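Local coordinates for protein 4-alpha-glucanotransferase (Aquifex aeolicus, PDB 1TZ7) that is an amylomaltase, an enzyme built on a parallel eight-stranded beta/alpha barrel, at residues F302-E312 and I351-V362. Numbering follows the deposited sequence.
Sequences FLRLDHFRGFE and IAEDLGFITDEV
Arg304 pairs with Ile351 and Leu305 with Ala352 where two adjacent parallel strands of the beta/alpha barrel run together. Ile351 uses both N-H and C=O on the edge toward strand 302-305: N donates to Leu303 O at 3.0 Å, and O accepts from Leu305 N at 2.7 Å. The ladder's next bond runs from Glu353 N to Leu305 O; in the turn beyond, Phe308 N donates to Glu353 O. Glu353 is long enough to reach across, its chain bent at chi2 (-94°), and its OE2 takes His307 N at 2.8 Å from above the carboxylate plane, while OE1 receives Leu355 N; both bonds fix the carboxylate between the loops. Ala352, with only a methyl, lets the Phe308 ring lie close: CB sits over one face, 3.9 Å from the centroid, a CH-pi contact. Val362 CG2 lies over one face of the Arg309 guanidinium. Arg309 CG stands between backbone N and carbonyl carbon (chi1 76°), and the chain bends to carry NE to Phe357 O at 2.8 Å. Its NH2 forms a salt bridge with Glu312, whose OE1 also pairs with Lys331. A water links Arg309 NH1 to Glu312 OE2 and lies 2.7 Å from Thr359 OG1, at the helix N-cap.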
loop_
_atom_site.group_PDB
_atom_site.type_symbol
_atom_site.label_atom_id
_atom_site.label_comp_id
_atom_site.label_asym_id
_atom_site.label_seq_id
_atom_site.Cartn_x
_atom_site.Cartn_y
_atom_site.Cartn_z
ATOM N N PHE A 302 -11.373 3.770 0.193
ATOM C CA PHE A 302 -10.845 3.949 1.534
ATOM C C PHE A 302 -9.323 4.064 1.526
ATOM O O PHE A 302 -8.637 3.443 0.705
ATOM C CB PHE A 302 -11.285 2.792 2.435
ATOM C CG PHE A 302 -12.784 2.739 2.672
ATOM C CD1 PHE A 302 -13.369 3.500 3.675
ATOM C CD2 PHE A 302 -13.595 1.934 1.888
ATOM C CE1 PHE A 302 -14.747 3.456 3.895
ATOM C CE2 PHE A 302 -14.973 1.887 2.102
ATOM C CZ PHE A 302 -15.544 2.652 3.111
ATOM N N LEU A 303 -8.804 4.861 2.444
ATOM C CA LEU A 303 -7.381 5.072 2.568
ATOM C C LEU A 303 -6.910 4.585 3.916
ATOM O O LEU A 303 -7.221 5.182 4.945
ATOM C CB LEU A 303 -7.051 6.558 2.411
ATOM C CG LEU A 303 -7.658 7.242 1.193
ATOM C CD1 LEU A 303 -7.292 8.719 1.177
ATOM C CD2 LEU A 303 -7.206 6.560 -0.087
ATOM N N ARG A 304 -6.163 3.489 3.912
ATOM C CA ARG A 304 -5.559 2.972 5.124
ATOM C C ARG A 304 -4.337 3.795 5.478
ATOM O O ARG A 304 -3.401 3.901 4.688
ATOM C CB ARG A 304 -5.169 1.504 4.940
ATOM C CG ARG A 304 -5.032 0.738 6.245
ATOM C CD ARG A 304 -4.321 -0.594 6.107
ATOM N NE ARG A 304 -2.888 -0.475 6.358
ATOM C CZ ARG A 304 -2.067 -1.504 6.528
ATOM N NH1 ARG A 304 -0.775 -1.291 6.752
ATOM N NH2 ARG A 304 -2.533 -2.751 6.474
ATOM N N LEU A 305 -4.350 4.384 6.669
ATOM C CA LEU A 305 -3.294 5.284 7.087
ATOM C C LEU A 305 -2.202 4.522 7.820
ATOM O O LEU A 305 -2.309 4.235 9.027
ATOM C CB LEU A 305 -3.858 6.397 7.962
ATOM C CG LEU A 305 -4.914 7.289 7.278
ATOM C CD1 LEU A 305 -5.500 8.268 8.265
ATOM C CD2 LEU A 305 -4.311 8.036 6.071
ATOM N N ASP A 306 -1.157 4.185 7.078
ATOM C CA ASP A 306 0.003 3.500 7.615
ATOM C C ASP A 306 0.627 4.286 8.785
ATOM O O ASP A 306 0.802 5.494 8.708
ATOM C CB ASP A 306 1.031 3.304 6.497
ATOM C CG ASP A 306 2.322 2.719 6.987
ATOM O OD1 ASP A 306 2.320 1.542 7.413
ATOM O OD2 ASP A 306 3.404 3.361 6.976
ATOM N N HIS A 307 0.953 3.571 9.861
ATOM C CA HIS A 307 1.547 4.175 11.054
ATOM C C HIS A 307 0.710 5.376 11.555
ATOM O O HIS A 307 1.239 6.478 11.771
ATOM C CB HIS A 307 2.998 4.606 10.781
ATOM C CG HIS A 307 3.780 4.879 12.025
ATOM N ND1 HIS A 307 3.796 4.011 13.096
ATOM C CD2 HIS A 307 4.560 5.930 12.380
ATOM C CE1 HIS A 307 4.558 4.510 14.054
ATOM N NE2 HIS A 307 5.035 5.672 13.646
ATOM N N PHE A 308 -0.589 5.144 11.738
ATOM C CA PHE A 308 -1.520 6.197 12.150
ATOM C C PHE A 308 -1.046 6.930 13.417
ATOM O O PHE A 308 -1.261 8.118 13.561
ATOM C CB PHE A 308 -2.916 5.610 12.388
ATOM C CG PHE A 308 -3.908 6.604 12.907
ATOM C CD1 PHE A 308 -4.618 7.417 12.034
ATOM C CD2 PHE A 308 -4.128 6.743 14.277
ATOM C CE1 PHE A 308 -5.533 8.343 12.510
ATOM C CE2 PHE A 308 -5.050 7.678 14.757
ATOM C CZ PHE A 308 -5.748 8.472 13.873
ATOM N N ARG A 309 -0.402 6.206 14.326
ATOM C CA ARG A 309 0.008 6.782 15.607
ATOM C C ARG A 309 1.000 7.947 15.415
ATOM O O ARG A 309 1.149 8.796 16.293
ATOM C CB ARG A 309 0.622 5.702 16.510
ATOM C CG ARG A 309 2.052 5.298 16.135
ATOM C CD ARG A 309 3.125 5.986 16.955
ATOM N NE ARG A 309 2.975 5.727 18.394
ATOM C CZ ARG A 309 2.659 6.661 19.307
ATOM N NH1 ARG A 309 2.542 6.326 20.581
ATOM N NH2 ARG A 309 2.456 7.924 18.942
ATOM N N GLY A 310 1.667 7.975 14.260
ATOM C CA GLY A 310 2.578 9.060 13.921
ATOM C C GLY A 310 1.913 10.435 13.808
ATOM O O GLY A 310 2.589 11.457 13.869
ATOM N N PHE A 311 0.590 10.456 13.634
ATOM C CA PHE A 311 -0.152 11.717 13.555
ATOM C C PHE A 311 -0.353 12.327 14.949
ATOM O O PHE A 311 -0.611 13.520 15.080
ATOM C CB PHE A 311 -1.505 11.501 12.874
ATOM C CG PHE A 311 -1.401 11.121 11.413
ATOM C CD1 PHE A 311 -1.917 9.916 10.957
ATOM C CD2 PHE A 311 -0.791 11.973 10.499
ATOM C CE1 PHE A 311 -1.823 9.566 9.617
ATOM C CE2 PHE A 311 -0.695 11.622 9.160
ATOM C CZ PHE A 311 -1.216 10.415 8.722
ATOM N N GLU A 312 -0.226 11.497 15.982
ATOM C CA GLU A 312 -0.229 11.981 17.368
ATOM C C GLU A 312 1.188 12.301 17.835
ATOM O O GLU A 312 1.436 13.356 18.401
ATOM C CB GLU A 312 -0.858 10.929 18.295
ATOM C CG GLU A 312 -1.124 11.428 19.716
ATOM C CD GLU A 312 0.088 11.283 20.631
ATOM O OE1 GLU A 312 0.297 12.165 21.498
ATOM O OE2 GLU A 312 0.831 10.291 20.483
ATOM N N ILE A 351 -9.033 4.759 7.288
ATOM C CA ILE A 351 -8.874 3.630 8.188
ATOM C C ILE A 351 -7.512 3.751 8.854
ATOM O O ILE A 351 -6.525 4.041 8.196
ATOM C CB ILE A 351 -8.949 2.285 7.392
ATOM C CG1 ILE A 351 -10.341 2.088 6.799
ATOM C CG2 ILE A 351 -8.583 1.111 8.290
ATOM C CD1 ILE A 351 -10.405 1.000 5.725
ATOM N N ALA A 352 -7.464 3.534 10.157
ATOM C CA ALA A 352 -6.223 3.664 10.900
ATOM C C ALA A 352 -5.515 2.319 11.003
ATOM O O ALA A 352 -6.094 1.345 11.481
ATOM C CB ALA A 352 -6.496 4.219 12.286
ATOM N N GLU A 353 -4.258 2.273 10.546
ATOM C CA GLU A 353 -3.328 1.235 10.974
ATOM C C GLU A 353 -2.768 1.606 12.335
ATOM O O GLU A 353 -1.755 2.323 12.440
ATOM C CB GLU A 353 -2.190 1.057 9.965
ATOM C CG GLU A 353 -1.306 -0.167 10.240
ATOM C CD GLU A 353 -0.064 0.165 11.067
ATOM O OE1 GLU A 353 -0.003 -0.240 12.252
ATOM O OE2 GLU A 353 0.849 0.821 10.532
ATOM N N ASP A 354 -3.434 1.125 13.375
ATOM C CA ASP A 354 -3.132 1.521 14.738
ATOM C C ASP A 354 -2.611 0.330 15.514
ATOM O O ASP A 354 -2.933 0.144 16.682
ATOM C CB ASP A 354 -4.388 2.109 15.421
ATOM C CG ASP A 354 -5.569 1.152 15.403
ATOM O OD1 ASP A 354 -6.554 1.403 16.126
ATOM O OD2 ASP A 354 -5.599 0.124 14.702
ATOM N N LEU A 355 -1.800 -0.479 14.846
ATOM C CA LEU A 355 -1.128 -1.594 15.481
ATOM C C LEU A 355 0.284 -1.164 15.904
ATOM O O LEU A 355 1.028 -0.577 15.113
ATOM C CB LEU A 355 -1.049 -2.783 14.510
ATOM C CG LEU A 355 -2.349 -3.143 13.762
ATOM C CD1 LEU A 355 -2.047 -3.934 12.486
ATOM C CD2 LEU A 355 -3.286 -3.922 14.662
ATOM N N GLY A 356 0.640 -1.446 17.152
ATOM C CA GLY A 356 2.006 -1.258 17.616
ATOM C C GLY A 356 2.273 0.154 18.116
ATOM O O GLY A 356 1.942 1.141 17.444
ATOM N N PHE A 357 2.879 0.247 19.302
ATOM C CA PHE A 357 3.177 1.537 19.933
ATOM C C PHE A 357 1.917 2.380 20.107
ATOM O O PHE A 357 1.939 3.589 19.895
ATOM C CB PHE A 357 4.219 2.314 19.111
ATOM C CG PHE A 357 5.453 1.525 18.793
ATOM C CD1 PHE A 357 6.436 1.330 19.757
ATOM C CD2 PHE A 357 5.636 0.969 17.529
ATOM C CE1 PHE A 357 7.579 0.596 19.466
ATOM C CE2 PHE A 357 6.778 0.236 17.235
ATOM C CZ PHE A 357 7.749 0.050 18.204
ATOM N N ILE A 358 0.822 1.740 20.497
ATOM C CA ILE A 358 -0.432 2.451 20.704
ATOM C C ILE A 358 -0.553 2.929 22.157
ATOM O O ILE A 358 -0.313 2.171 23.093
ATOM C CB ILE A 358 -1.650 1.557 20.307
ATOM C CG1 ILE A 358 -2.939 2.375 20.334
ATOM C CG2 ILE A 358 -1.767 0.335 21.235
ATOM C CD1 ILE A 358 -3.996 1.866 19.389
ATOM N N THR A 359 -0.908 4.200 22.324
ATOM C CA THR A 359 -1.268 4.743 23.632
ATOM C C THR A 359 -2.710 5.237 23.611
ATOM O O THR A 359 -3.357 5.248 22.559
ATOM C CB THR A 359 -0.338 5.906 24.004
ATOM O OG1 THR A 359 -0.435 6.941 23.018
ATOM C CG2 THR A 359 1.135 5.480 23.962
ATOM N N ASP A 360 -3.206 5.653 24.773
ATOM C CA ASP A 360 -4.563 6.185 24.888
ATOM C C ASP A 360 -4.708 7.525 24.152
ATOM O O ASP A 360 -5.780 7.853 23.672
ATOM C CB ASP A 360 -4.945 6.355 26.363
ATOM C CG ASP A 360 -5.345 5.041 27.022
ATOM O OD1 ASP A 360 -5.430 5.001 28.267
ATOM O OD2 ASP A 360 -5.592 4.001 26.374
ATOM N N GLU A 361 -3.617 8.289 24.076
ATOM C CA GLU A 361 -3.594 9.512 23.272
ATOM C C GLU A 361 -3.915 9.202 21.824
ATOM O O GLU A 361 -4.678 9.921 21.187
ATOM C CB GLU A 361 -2.231 10.189 23.351
ATOM C CG GLU A 361 -1.880 10.730 24.720
ATOM C CD GLU A 361 -0.730 9.983 25.361
ATOM O OE1 GLU A 361 -0.883 8.771 25.630
ATOM O OE2 GLU A 361 0.329 10.608 25.593
ATOM N N VAL A 362 -3.327 8.120 21.308
ATOM C CA VAL A 362 -3.559 7.697 19.928
ATOM C C VAL A 362 -4.990 7.230 19.742
ATOM O O VAL A 362 -5.638 7.587 18.763
ATOM C CB VAL A 362 -2.598 6.547 19.511
ATOM C CG1 VAL A 362 -2.917 6.063 18.094
ATOM C CG2 VAL A 362 -1.144 7.005 19.603
HETATM O O HOH W 1 0.126 3.249 14.237
HETATM O O HOH W 2 1.540 8.739 22.410
#